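Local coordinates for titin (Homo sapiens, PDB 5JDD), which acts as a giant structural protein of muscle, this fragment being three tandem immunoglobulin domains from its I-band region, at residues P103-A108 and T176-T181; W123-V128 and D156-T161; N202-S207 and T227-H232; S109-V114 and G142-L147. All coordinates share one frame; numbering follows the deposited sequence. Where two conformers were deposited one is given.

Contact 1: P103-A108 and T176-T181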
loop_
_atom_site.group_PDB
_atom_site.type_symbol
_atom_site.label_atom_id
_atom_site.label_comp_id
_atom_site.label_asym_id
_atom_site.label_seq_id
_atom_site.Cartn_x
_atom_site.Cartn_y
_atom_site.Cartn_z
ATOM N N PRO A 103 17.910 2.139 1.637
ATOM C CA PRO A 103 18.892 2.087 2.727
ATOM C C PRO A 103 18.213 2.080 4.088
ATOM O O PRO A 103 17.191 2.772 4.269
ATOM C CB PRO A 103 19.683 3.390 2.557
ATOM C CG PRO A 103 19.522 3.728 1.106
ATOM C CD PRO A 103 18.129 3.283 0.736
ATOM N N GLU A 104 18.785 1.335 5.030
ATOM C CA GLU A 104 18.260 1.330 6.389
ATOM C C GLU A 104 18.155 2.753 6.926
ATOM O O GLU A 104 18.968 3.625 6.588
ATOM C CB GLU A 104 19.096 0.441 7.314
ATOM C CG GLU A 104 20.548 0.823 7.359
ATOM C CD GLU A 104 21.395 -0.091 8.244
ATOM O OE1 GLU A 104 22.627 -0.078 8.076
ATOM O OE2 GLU A 104 20.848 -0.802 9.122
ATOM N N THR A 105 17.127 2.952 7.757
ATOM C CA THR A 105 16.698 4.240 8.338
ATOM C C THR A 105 15.857 5.121 7.407
ATOM O O THR A 105 15.193 6.057 7.866
ATOM C CB THR A 105 17.840 5.096 8.976
ATOM O OG1 THR A 105 18.567 5.792 7.951
ATOM C CG2 THR A 105 18.783 4.237 9.833
ATOM N N LYS A 106 15.866 4.829 6.111
ATOM C CA LYS A 106 15.084 5.642 5.184
ATOM C C LYS A 106 13.683 5.069 4.971
ATOM O O LYS A 106 13.376 3.969 5.416
ATOM C CB LYS A 106 15.831 5.830 3.856
ATOM C CG LYS A 106 17.158 6.580 4.032
ATOM C CD LYS A 106 17.814 6.886 2.692
ATOM C CE LYS A 106 17.045 7.957 1.927
ATOM N NZ LYS A 106 17.747 8.306 0.643
ATOM N N THR A 107 12.837 5.832 4.293
ATOM C CA THR A 107 11.445 5.462 4.100
ATOM C C THR A 107 11.273 4.670 2.810
ATOM O O THR A 107 11.861 5.018 1.779
ATOM C CB THR A 107 10.579 6.727 4.028
ATOM O OG1 THR A 107 10.708 7.457 5.259
ATOM C CG2 THR A 107 9.121 6.382 3.788
ATOM N N ALA A 108 10.480 3.601 2.873
ATOM C CA ALA A 108 10.154 2.805 1.695
ATOM C C ALA A 108 8.689 3.009 1.366
ATOM O O ALA A 108 7.863 3.206 2.250
ATOM C CB ALA A 108 10.414 1.329 1.950
ATOM N N THR A 176 18.906 -2.098 2.640
ATOM C CA THR A 176 20.340 -2.222 2.400
ATOM C C THR A 176 21.174 -1.547 3.486
ATOM O O THR A 176 20.736 -0.574 4.111
ATOM C CB THR A 176 20.706 -1.663 1.012
ATOM O OG1 THR A 176 20.220 -0.325 0.903
ATOM C CG2 THR A 176 20.086 -2.519 -0.089
ATOM N N PRO A 177 22.380 -2.062 3.732
ATOM C CA PRO A 177 23.170 -1.592 4.875
ATOM C C PRO A 177 23.883 -0.274 4.620
ATOM O O PRO A 177 24.451 -0.076 3.540
ATOM C CB PRO A 177 24.199 -2.712 5.069
ATOM C CG PRO A 177 24.357 -3.304 3.703
ATOM C CD PRO A 177 22.976 -3.252 3.096
ATOM N N ILE A 178 23.848 0.629 5.595
ATOM C CA ILE A 178 24.689 1.814 5.513
ATOM C C ILE A 178 26.150 1.400 5.601
ATOM O O ILE A 178 26.518 0.520 6.383
ATOM C CB ILE A 178 24.347 2.821 6.618
ATOM C CG1 ILE A 178 22.940 3.371 6.373
ATOM C CG2 ILE A 178 25.390 3.969 6.666
ATOM C CD1 ILE A 178 22.328 4.015 7.579
ATOM N N MET A 179 26.981 2.004 4.762
ATOM C CA MET A 179 28.412 1.773 4.836
ATOM C C MET A 179 29.150 3.069 5.064
ATOM O O MET A 179 28.760 4.131 4.564
ATOM C CB MET A 179 28.901 1.069 3.577
ATOM C CG MET A 179 28.212 -0.259 3.369
ATOM S SD MET A 179 28.960 -1.192 2.025
ATOM C CE MET A 179 27.945 -2.669 2.044
ATOM N N ILE A 180 30.213 2.978 5.847
ATOM C CA ILE A 180 31.036 4.137 6.123
ATOM C C ILE A 180 32.220 4.118 5.157
ATOM O O ILE A 180 33.012 3.166 5.116
ATOM C CB ILE A 180 31.452 4.164 7.594
ATOM C CG1 ILE A 180 30.221 4.451 8.471
ATOM C CG2 ILE A 180 32.516 5.239 7.820
ATOM C CD1 ILE A 180 30.419 4.175 9.952
ATOM N N THR A 181 32.291 5.152 4.326
ATOM C CA THR A 181 33.290 5.196 3.270
ATOM C C THR A 181 34.534 5.979 3.681
ATOM O O THR A 181 35.605 5.791 3.105
ATOM C CB THR A 181 32.697 5.729 1.960
ATOM O OG1 THR A 181 32.297 7.095 2.125
ATOM C CG2 THR A 181 31.476 4.904 1.568
HETATM O O HOH W 1 25.052 -1.135 8.152
#

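Contact 2: W123-V128 and D156-T161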
loop_
_atom_site.group_PDB
_atom_site.type_symbol
_atom_site.label_atom_id
_atom_site.label_comp_id
_atom_site.label_asym_id
_atom_site.label_seq_id
_atom_site.Cartn_x
_atom_site.Cartn_y
_atom_site.Cartn_z
ATOM N N TRP A 123 -3.246 -4.828 3.196
ATOM C CA TRP A 123 -1.818 -5.022 2.983
ATOM C C TRP A 123 -1.291 -6.151 3.847
ATOM O O TRP A 123 -1.589 -6.220 5.040
ATOM C CB TRP A 123 -1.069 -3.740 3.348
ATOM C CG TRP A 123 -1.320 -2.595 2.410
ATOM C CD1 TRP A 123 -2.267 -1.615 2.536
ATOM C CD2 TRP A 123 -0.612 -2.323 1.201
ATOM N NE1 TRP A 123 -2.183 -0.743 1.471
ATOM C CE2 TRP A 123 -1.170 -1.147 0.640
ATOM C CE3 TRP A 123 0.448 -2.948 0.543
ATOM C CZ2 TRP A 123 -0.702 -0.590 -0.557
ATOM C CZ3 TRP A 123 0.920 -2.393 -0.641
ATOM C CH2 TRP A 123 0.340 -1.227 -1.181
ATOM N N LEU A 124 -0.480 -7.020 3.250
ATOM C CA LEU A 124 0.139 -8.120 3.982
ATOM C C LEU A 124 1.651 -7.994 3.934
ATOM O O LEU A 124 2.208 -7.482 2.959
ATOM C CB LEU A 124 -0.241 -9.475 3.373
ATOM C CG LEU A 124 -1.664 -9.691 2.872
ATOM C CD1 LEU A 124 -1.795 -11.101 2.281
ATOM C CD2 LEU A 124 -2.665 -9.492 4.002
ATOM N N LYS A 125 2.303 -8.467 4.989
ATOM C CA LYS A 125 3.750 -8.651 5.006
ATOM C C LYS A 125 3.975 -10.147 5.188
ATOM O O LYS A 125 3.578 -10.713 6.208
ATOM C CB LYS A 125 4.392 -7.893 6.174
ATOM C CG LYS A 125 5.898 -8.162 6.331
ATOM C CD LYS A 125 6.447 -7.492 7.576
ATOM C CE LYS A 125 7.949 -7.752 7.697
ATOM N NZ LYS A 125 8.528 -7.204 8.960
ATOM N N ASN A 126 4.604 -10.788 4.212
ATOM C CA ASN A 126 4.789 -12.241 4.246
ATOM C C ASN A 126 3.504 -12.991 4.604
ATOM O O ASN A 126 3.523 -13.943 5.388
ATOM C CB ASN A 126 5.938 -12.626 5.196
ATOM C CG ASN A 126 7.283 -12.063 4.755
ATOM O OD1 ASN A 126 7.524 -11.848 3.566
ATOM N ND2 ASN A 126 8.173 -11.847 5.715
ATOM N N GLY A 127 2.386 -12.532 4.048
ATOM C CA GLY A 127 1.132 -13.253 4.165
ATOM C C GLY A 127 0.338 -12.947 5.417
ATOM O O GLY A 127 -0.721 -13.532 5.638
ATOM N N VAL A 128 0.839 -12.023 6.227
ATOM C CA VAL A 128 0.217 -11.642 7.488
ATOM C C VAL A 128 -0.259 -10.189 7.391
ATOM O O VAL A 128 0.457 -9.335 6.864
ATOM C CB VAL A 128 1.227 -11.772 8.644
ATOM C CG1 VAL A 128 0.676 -11.137 9.911
ATOM C CG2 VAL A 128 1.616 -13.234 8.869
ATOM N N ASP A 156 12.454 -5.298 8.054
ATOM C CA ASP A 156 11.394 -4.894 7.128
ATOM C C ASP A 156 11.551 -5.522 5.749
ATOM O O ASP A 156 10.631 -5.472 4.937
ATOM C CB ASP A 156 11.327 -3.365 7.000
ATOM C CG ASP A 156 11.013 -2.679 8.314
ATOM O OD1 ASP A 156 10.115 -3.159 9.046
ATOM O OD2 ASP A 156 11.673 -1.666 8.633
ATOM N N SER A 157 12.712 -6.104 5.468
ATOM C CA SER A 157 12.897 -6.809 4.202
ATOM C C SER A 157 11.939 -7.998 4.167
ATOM O O SER A 157 11.996 -8.875 5.034
ATOM C CB SER A 157 14.340 -7.296 4.041
ATOM O OG SER A 157 15.256 -6.211 4.099
ATOM N N ALA A 158 11.064 -8.012 3.167
ATOM C CA ALA A 158 9.967 -8.966 3.110
ATOM C C ALA A 158 9.218 -8.814 1.806
ATOM O O ALA A 158 9.513 -7.922 0.999
ATOM C CB ALA A 158 9.004 -8.725 4.274
ATOM N N GLU A 159 8.232 -9.685 1.612
ATOM C CA GLU A 159 7.327 -9.566 0.489
ATOM C C GLU A 159 6.051 -8.907 0.969
ATOM O O GLU A 159 5.434 -9.369 1.928
ATOM C CB GLU A 159 7.004 -10.928 -0.110
ATOM C CG GLU A 159 6.018 -10.832 -1.264
ATOM C CD GLU A 159 5.879 -12.135 -2.012
ATOM O OE1 GLU A 159 5.480 -13.137 -1.383
ATOM O OE2 GLU A 159 6.175 -12.155 -3.228
ATOM N N TYR A 160 5.657 -7.827 0.299
ATOM C CA TYR A 160 4.456 -7.079 0.654
ATOM C C TYR A 160 3.395 -7.281 -0.406
ATOM O O TYR A 160 3.688 -7.293 -1.598
ATOM C CB TYR A 160 4.797 -5.595 0.844
ATOM C CG TYR A 160 5.671 -5.371 2.052
ATOM C CD1 TYR A 160 5.112 -5.098 3.293
ATOM C CD2 TYR A 160 7.053 -5.453 1.960
ATOM C CE1 TYR A 160 5.906 -4.911 4.412
ATOM C CE2 TYR A 160 7.862 -5.261 3.073
ATOM C CZ TYR A 160 7.275 -4.998 4.294
ATOM O OH TYR A 160 8.051 -4.808 5.402
ATOM N N THR A 161 2.153 -7.432 0.035
ATOM C CA THR A 161 1.068 -7.774 -0.869
ATOM C C THR A 161 -0.108 -6.838 -0.648
ATOM O O THR A 161 -0.439 -6.530 0.490
ATOM C CB THR A 161 0.582 -9.213 -0.583
ATOM O OG1 THR A 161 1.659 -10.141 -0.783
ATOM C CG2 THR A 161 -0.588 -9.593 -1.482
HETATM O O HOH W 2 7.964 -4.447 8.197
HETATM O O HOH W 3 11.126 -11.517 5.354
HETATM O O HOH W 4 2.910 -10.799 1.551
#

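Contact 3: N202-S207 and T227-H232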
loop_
_atom_site.group_PDB
_atom_site.type_symbol
_atom_site.label_atom_id
_atom_site.label_comp_id
_atom_site.label_asym_id
_atom_site.label_seq_id
_atom_site.Cartn_x
_atom_site.Cartn_y
_atom_site.Cartn_z
ATOM N N ASN A 202 27.681 6.141 2.576
ATOM C CA ASN A 202 27.347 5.880 1.175
ATOM C C ASN A 202 25.978 6.374 0.695
ATOM O O ASN A 202 25.726 6.415 -0.509
ATOM C CB ASN A 202 27.531 4.390 0.839
ATOM C CG ASN A 202 26.644 3.467 1.672
ATOM O OD1 ASN A 202 26.150 3.835 2.741
ATOM N ND2 ASN A 202 26.464 2.241 1.189
ATOM N N TYR A 203 25.093 6.738 1.620
ATOM C CA TYR A 203 23.740 7.149 1.256
ATOM C C TYR A 203 23.350 8.472 1.887
ATOM O O TYR A 203 23.661 8.740 3.050
ATOM C CB TYR A 203 22.712 6.101 1.696
ATOM C CG TYR A 203 22.860 4.722 1.099
ATOM C CD1 TYR A 203 22.757 4.522 -0.276
ATOM C CD2 TYR A 203 23.036 3.612 1.911
ATOM C CE1 TYR A 203 22.864 3.245 -0.830
ATOM C CE2 TYR A 203 23.141 2.335 1.375
ATOM C CZ TYR A 203 23.061 2.157 0.003
ATOM O OH TYR A 203 23.164 0.888 -0.536
ATOM N N GLU A 204 22.629 9.285 1.122
ATOM C CA GLU A 204 22.098 10.536 1.635
ATOM C C GLU A 204 20.819 10.260 2.416
ATOM O O GLU A 204 20.096 9.304 2.104
ATOM C CB GLU A 204 21.800 11.473 0.464
ATOM C CG GLU A 204 21.432 12.878 0.864
ATOM C CD GLU A 204 21.646 13.868 -0.259
ATOM O OE1 GLU A 204 20.937 13.766 -1.284
ATOM O OE2 GLU A 204 22.527 14.745 -0.113
ATOM N N GLY A 205 20.553 11.076 3.433
ATOM C CA GLY A 205 19.257 11.073 4.090
ATOM C C GLY A 205 19.111 10.035 5.181
ATOM O O GLY A 205 18.006 9.729 5.616
ATOM N N ILE A 206 20.226 9.486 5.641
ATOM C CA ILE A 206 20.146 8.489 6.694
ATOM C C ILE A 206 20.063 9.142 8.071
ATOM O O ILE A 206 20.407 10.316 8.234
ATOM C CB ILE A 206 21.296 7.473 6.584
ATOM C CG1 ILE A 206 22.643 8.184 6.490
ATOM C CG2 ILE A 206 21.113 6.643 5.325
ATOM C CD1 ILE A 206 23.292 8.472 7.814
ATOM N N SER A 207 19.562 8.393 9.043
ATOM C CA SER A 207 19.514 8.864 10.417
ATOM C C SER A 207 20.761 8.404 11.156
ATOM O O SER A 207 21.322 7.338 10.865
ATOM C CB SER A 207 18.264 8.353 11.126
ATOM O OG SER A 207 17.100 8.911 10.541
ATOM N N THR A 227 25.235 17.905 8.802
ATOM C CA THR A 227 25.351 17.084 7.607
ATOM C C THR A 227 25.642 17.955 6.381
ATOM O O THR A 227 25.014 18.997 6.195
ATOM C CB THR A 227 24.049 16.314 7.386
ATOM O OG1 THR A 227 23.798 15.479 8.520
ATOM C CG2 THR A 227 24.129 15.454 6.125
ATOM N N LYS A 228 26.607 17.535 5.565
ATOM C CA LYS A 228 26.910 18.192 4.286
ATOM C C LYS A 228 27.115 17.105 3.253
ATOM O O LYS A 228 28.117 16.393 3.305
ATOM C CB LYS A 228 28.206 18.991 4.363
ATOM C CG LYS A 228 28.183 20.190 5.266
ATOM C CD LYS A 228 29.539 20.890 5.239
ATOM C CE LYS A 228 29.977 21.194 3.811
ATOM N NZ LYS A 228 28.986 22.052 3.105
ATOM N N LYS A 229 26.199 17.008 2.299
ATOM C CA LYS A 229 26.202 15.895 1.354
ATOM C C LYS A 229 26.211 14.571 2.114
ATOM O O LYS A 229 25.307 14.283 2.897
ATOM C CB LYS A 229 27.393 15.964 0.382
ATOM C CG LYS A 229 27.517 17.260 -0.426
ATOM C CD LYS A 229 26.173 17.957 -0.697
ATOM C CE LYS A 229 25.370 17.322 -1.831
ATOM N NZ LYS A 229 24.719 16.039 -1.441
ATOM N N LEU A 230 27.239 13.767 1.873
ATOM C CA LEU A 230 27.326 12.461 2.507
ATOM C C LEU A 230 28.234 12.474 3.731
ATOM O O LEU A 230 28.572 11.418 4.266
ATOM C CB LEU A 230 27.842 11.440 1.501
ATOM C CG LEU A 230 26.990 11.304 0.247
ATOM C CD1 LEU A 230 27.698 10.452 -0.795
ATOM C CD2 LEU A 230 25.668 10.689 0.621
ATOM N N THR A 231 28.628 13.665 4.181
ATOM C CA THR A 231 29.520 13.784 5.324
ATOM C C THR A 231 28.786 14.324 6.555
ATOM O O THR A 231 28.002 15.271 6.459
ATOM C CB THR A 231 30.734 14.671 4.987
ATOM O OG1 THR A 231 31.446 14.087 3.888
ATOM C CG2 THR A 231 31.669 14.801 6.181
ATOM N N HIS A 232 29.038 13.701 7.700
ATOM C CA HIS A 232 28.435 14.107 8.957
ATOM C C HIS A 232 29.560 14.493 9.896
ATOM O O HIS A 232 30.573 13.792 9.992
ATOM C CB HIS A 232 27.613 12.958 9.539
ATOM C CG HIS A 232 26.554 12.462 8.606
ATOM N ND1 HIS A 232 25.318 13.063 8.504
ATOM C CD2 HIS A 232 26.565 11.466 7.687
ATOM C CE1 HIS A 232 24.601 12.437 7.586
ATOM N NE2 HIS A 232 25.339 11.468 7.070
HETATM O O HOH W 5 23.914 10.905 4.701
HETATM O O HOH W 6 22.964 15.132 2.674
#

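Contact 4: S109-V114 and G142-L147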
loop_
_atom_site.group_PDB
_atom_site.type_symbol
_atom_site.label_atom_id
_atom_site.label_comp_id
_atom_site.label_asym_id
_atom_site.label_seq_id
_atom_site.Cartn_x
_atom_site.Cartn_y
_atom_site.Cartn_z
ATOM N N SER A 109 8.351 2.950 0.089
ATOM C CA SER A 109 6.951 3.031 -0.273
ATOM C C SER A 109 6.577 2.092 -1.409
ATOM O O SER A 109 7.355 1.820 -2.327
ATOM C CB SER A 109 6.545 4.469 -0.585
ATOM O OG SER A 109 7.227 4.966 -1.711
ATOM N N PHE A 110 5.369 1.554 -1.289
ATOM C CA PHE A 110 4.777 0.724 -2.330
ATOM C C PHE A 110 3.480 1.356 -2.769
ATOM O O PHE A 110 2.755 1.922 -1.950
ATOM C CB PHE A 110 4.461 -0.682 -1.801
ATOM C CG PHE A 110 5.675 -1.508 -1.532
ATOM C CD1 PHE A 110 6.349 -2.131 -2.576
ATOM C CD2 PHE A 110 6.152 -1.659 -0.242
ATOM C CE1 PHE A 110 7.490 -2.888 -2.338
ATOM C CE2 PHE A 110 7.294 -2.414 0.013
ATOM C CZ PHE A 110 7.966 -3.033 -1.035
ATOM N N GLU A 111 3.169 1.253 -4.056
ATOM C CA GLU A 111 1.890 1.736 -4.550
ATOM C C GLU A 111 1.352 0.813 -5.613
ATOM O O GLU A 111 2.096 0.308 -6.452
ATOM C CB GLU A 111 2.019 3.117 -5.191
ATOM C CG GLU A 111 2.642 4.199 -4.360
ATOM C CD GLU A 111 3.053 5.368 -5.227
ATOM O OE1 GLU A 111 2.280 5.717 -6.145
ATOM O OE2 GLU A 111 4.156 5.912 -5.005
ATOM N N CYS A 112 0.039 0.648 -5.611
ATOM C CA CYS A 112 -0.627 0.020 -6.740
ATOM C C CYS A 112 -1.873 0.810 -7.098
ATOM O O CYS A 112 -2.293 1.702 -6.351
ATOM C CB CYS A 112 -0.987 -1.439 -6.433
ATOM S SG CYS A 112 -2.253 -1.678 -5.142
ATOM N N GLU A 113 -2.472 0.481 -8.235
ATOM C CA GLU A 113 -3.737 1.088 -8.630
ATOM C C GLU A 113 -4.727 -0.032 -8.864
ATOM O O GLU A 113 -4.348 -1.109 -9.339
ATOM C CB GLU A 113 -3.577 1.986 -9.868
ATOM C CG GLU A 113 -2.694 3.208 -9.579
ATOM C CD GLU A 113 -2.373 4.088 -10.785
ATOM O OE1 GLU A 113 -3.070 4.024 -11.824
ATOM O OE2 GLU A 113 -1.403 4.873 -10.673
ATOM N N VAL A 114 -5.971 0.215 -8.478
ATOM C CA VAL A 114 -7.030 -0.768 -8.582
ATOM C C VAL A 114 -8.145 -0.272 -9.507
ATOM O O VAL A 114 -8.188 0.899 -9.886
ATOM C CB VAL A 114 -7.583 -1.161 -7.181
ATOM C CG1 VAL A 114 -6.453 -1.703 -6.296
ATOM C CG2 VAL A 114 -8.264 0.028 -6.516
ATOM N N GLY A 142 -8.271 7.667 -4.001
ATOM C CA GLY A 142 -9.125 7.221 -5.096
ATOM C C GLY A 142 -8.909 5.756 -5.439
ATOM O O GLY A 142 -9.271 4.874 -4.664
ATOM N N LYS A 143 -8.330 5.505 -6.610
ATOM C CA LYS A 143 -7.994 4.148 -7.030
ATOM C C LYS A 143 -6.541 3.799 -6.723
ATOM O O LYS A 143 -6.105 2.690 -7.022
ATOM C CB LYS A 143 -8.278 3.959 -8.522
ATOM C CG LYS A 143 -9.729 4.122 -8.899
ATOM C CD LYS A 143 -9.786 4.745 -10.291
ATOM C CE LYS A 143 -10.554 3.912 -11.263
ATOM N NZ LYS A 143 -10.513 4.553 -12.618
ATOM N N LEU A 144 -5.803 4.741 -6.143
ATOM C CA LEU A 144 -4.400 4.528 -5.782
ATOM C C LEU A 144 -4.283 4.075 -4.332
ATOM O O LEU A 144 -4.856 4.680 -3.428
ATOM C CB LEU A 144 -3.587 5.814 -5.989
ATOM C CG LEU A 144 -2.105 5.805 -5.594
ATOM C CD1 LEU A 144 -1.281 5.027 -6.589
ATOM C CD2 LEU A 144 -1.559 7.226 -5.467
ATOM N N HIS A 145 -3.523 3.014 -4.108
ATOM C CA HIS A 145 -3.294 2.503 -2.764
ATOM C C HIS A 145 -1.817 2.502 -2.459
ATOM O O HIS A 145 -1.014 2.032 -3.260
ATOM C CB HIS A 145 -3.866 1.094 -2.630
ATOM C CG HIS A 145 -5.358 1.076 -2.562
ATOM N ND1 HIS A 145 -6.045 1.039 -1.369
ATOM C CD2 HIS A 145 -6.297 1.156 -3.539
ATOM C CE1 HIS A 145 -7.344 1.069 -1.614
ATOM N NE2 HIS A 145 -7.520 1.135 -2.923
ATOM N N GLN A 146 -1.460 3.028 -1.290
ATOM C CA GLN A 146 -0.059 3.173 -0.924
ATOM C C GLN A 146 0.237 2.638 0.476
ATOM O O GLN A 146 -0.569 2.785 1.402
ATOM C CB GLN A 146 0.351 4.647 -1.028
ATOM C CG GLN A 146 1.819 4.916 -0.760
ATOM C CD GLN A 146 2.159 6.391 -0.844
ATOM O OE1 GLN A 146 1.317 7.251 -0.578
ATOM N NE2 GLN A 146 3.394 6.691 -1.216
ATOM N N LEU A 147 1.412 2.024 0.610
ATOM C CA LEU A 147 1.956 1.593 1.896
ATOM C C LEU A 147 3.288 2.295 2.069
ATOM O O LEU A 147 4.191 2.152 1.241
ATOM C CB LEU A 147 2.167 0.078 1.927
ATOM C CG LEU A 147 2.863 -0.470 3.185
ATOM C CD1 LEU A 147 1.969 -0.288 4.400
ATOM C CD2 LEU A 147 3.206 -1.942 3.023
#

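Contact 1: P103-A108 and T176-T181
P103 and T176 form a parallel beta bridge between the A' and G strands of the middle I-set immunoglobulin domain. Just past this bridge the chain runs on from the G strand into the third domain. A' leaves the pairing through a type II turn from P103 to K106. The E104 amide donates across the pair to T176 O at 2.9 Å, with an N-H...O angle of 164°. T176 OG1 lies over P103 CA, 3.3 Å away. The side chain of E104 has CG between the backbone N and the carbonyl carbon (chi1 57°), and the rest is extended. This carries OE1 to the I178 amide N, 2.9 Å away. The N-H comes from the anti side of the carboxylate. A water bridges OE1 and I178 O, 2.6 Å from OE1. OE1 thus holds both polar backbone atoms of I178, one directly and one through water. I178 crosses the E104 chain with its apolar end. CG1 lies 3.6 Å from E104 CG, and CD1 lies 3.5 Å from E104 O. That same carbonyl accepts the hydroxyl of T105 on a lone pair. Beyond the contact, T105 OG1 takes a hydrogen bond from S207 N, and OE1 a weak one from K253 N. The loop after strand 100-103 and the end of strand 167-176 thus face the third domain's loops at S207 and K253.

Contact 2: W123-V128 and D156-T161
K125 and Y160 lie side by side and point the same way on one face of the C-F strand pair of an I-set domain. The lysine is fully stretched from chi1 174° onward. Its CB and CG run past CE1 of the ring, with CG 3.8 Å from it. CE comes 3.7 Å from A158 CB. The tyrosine is turned so that its hydroxyl donates back to D156 O, four residues earlier, at 2.7 Å. The carbonyl meets it in the ring plane. This is the tyrosine corner of Greek-key immunoglobulin folds. A water joins Y160 OH, K125 NZ and D156 OD1 at the tip. The lysine also donates to E155 O, and D156 has a salt bridge to K135 through OD2. On the other face L124 crosses T161 obliquely, CB to CB 4.0 Å. Their backbones exchange two hydrogen bonds. N126, second residue of the type I' turn from K125 to V128, closes the pairing. Its amide donates nearly straight to E159 O (174°, 2.8 Å). Its OD1 takes the E159 amide in return at 3.0 Å, the donor tilted 32° from the carbonyl plane. Its CG lies beside the backbone N, which brings OD1 and ND2 over the methyl of A158, each 3.5 Å from CB. A further water links E159 O, the G127 amide and T161 OG1, which also hydrogen-bonds S170 OG.

Contact 3: N202-S207 and T227-H232
E204 meets L230 with its base and K229 with its tip. Its CB touches L230 CD2 at 3.9 Å. The chain leaves with CG anti to the backbone N (chi1 -172°) and stays extended, and this carries the carboxylate out to the amine of K229. CD comes 3.9 Å from K229 NZ. OE2 makes a salt bridge to the same NZ at 2.9 Å, though as a hydrogen bond it is weak. The lysine reaches it by bending at chi2, chi3 and chi4. A water donates to OE2 as well, and bonds on to K229 O.

The elements joined are the BC loop and the DE hairpin of the third I-set domain. K228 to T231 form the type II' turn of that hairpin. L230, the residue after K229, packs against the loop. Its CD2 lies against the peptide between Y203 and E204, 3.4 Å from both Y203 C and E204 N. Deeper in, I206 CD1 approaches H232 NE2 to 3.7 Å. A water sits between NE2 and Y203 O. The other ring nitrogen, ND1, shares a hydrogen bond with T227 OG1 at 2.9 Å, which helps fix the ring's rotation. The loop's other side faces the middle domain, where E204 O takes a hydrogen bond from K106 NZ.

Contact 4: S109-V114 and G142-L147
F110 and L147 begin the antiparallel pairing of the B and E strands in the middle I-set domain. Five backbone hydrogen bonds run along it. F110 and L147 exchange two, C112 and H145 two more, and V114 N gives the fifth to K143 O. The H145 amide points almost straight at C112 O (179°, 2.9 Å). CA-H...O contacts fill the steps between. The closest are Q146 CA to F110 O and E111 CA to H145 O, both 3.2 Å.

Apolar contacts lie on the face of F110, C112, H145 and L147. C112 SG touches H145 CB at 4.1 Å. V114 brings CG2 to the edge of the imidazole, near its plane, 3.7 Å from CD2. F162 meets the H145 ring and Y160 the F110 ring.

Mixed contacts lie on the other face. E111 and Q146 run alongside, E111 CG to Q146 CG 3.8 Å, with carboxylate and amide planes 62° apart. L144 swings its CG away from its own amide (chi1 177°), and the chi2 turn lays CD1 3.5 Å from C112 O.

The backbone polar groups thus satisfy each other. F110, C112, H145 and L147 enter the core. E111, E113, L144 and Q146 form a mixed outer face, where E113 is paired with K95.

Overall arrangement
Contacts 2 and 4 lie in the two facing sheets of the middle domain. Their centres are about 15 Å apart and they touch through the core. W123 CZ2 lies 3.5 Å from Q146 C, and Y160 CD1 lies 3.7 Å from L147 CD2. Contact 1 lies at the end of the same domain, with its centre about 20 Å from contact 2 and about 24 Å from contact 4. Its first segment runs straight into that of contact 4, at A108 to S109. Contact 3 belongs to the third domain. Its centre is about 10 Å from that of contact 1 but about 29 Å from contacts 2 and 4. Contacts 1 and 3 meet at the interdomain joint, where M179 N lies 2.9 Å from N202 OD1, a probable hydrogen bond.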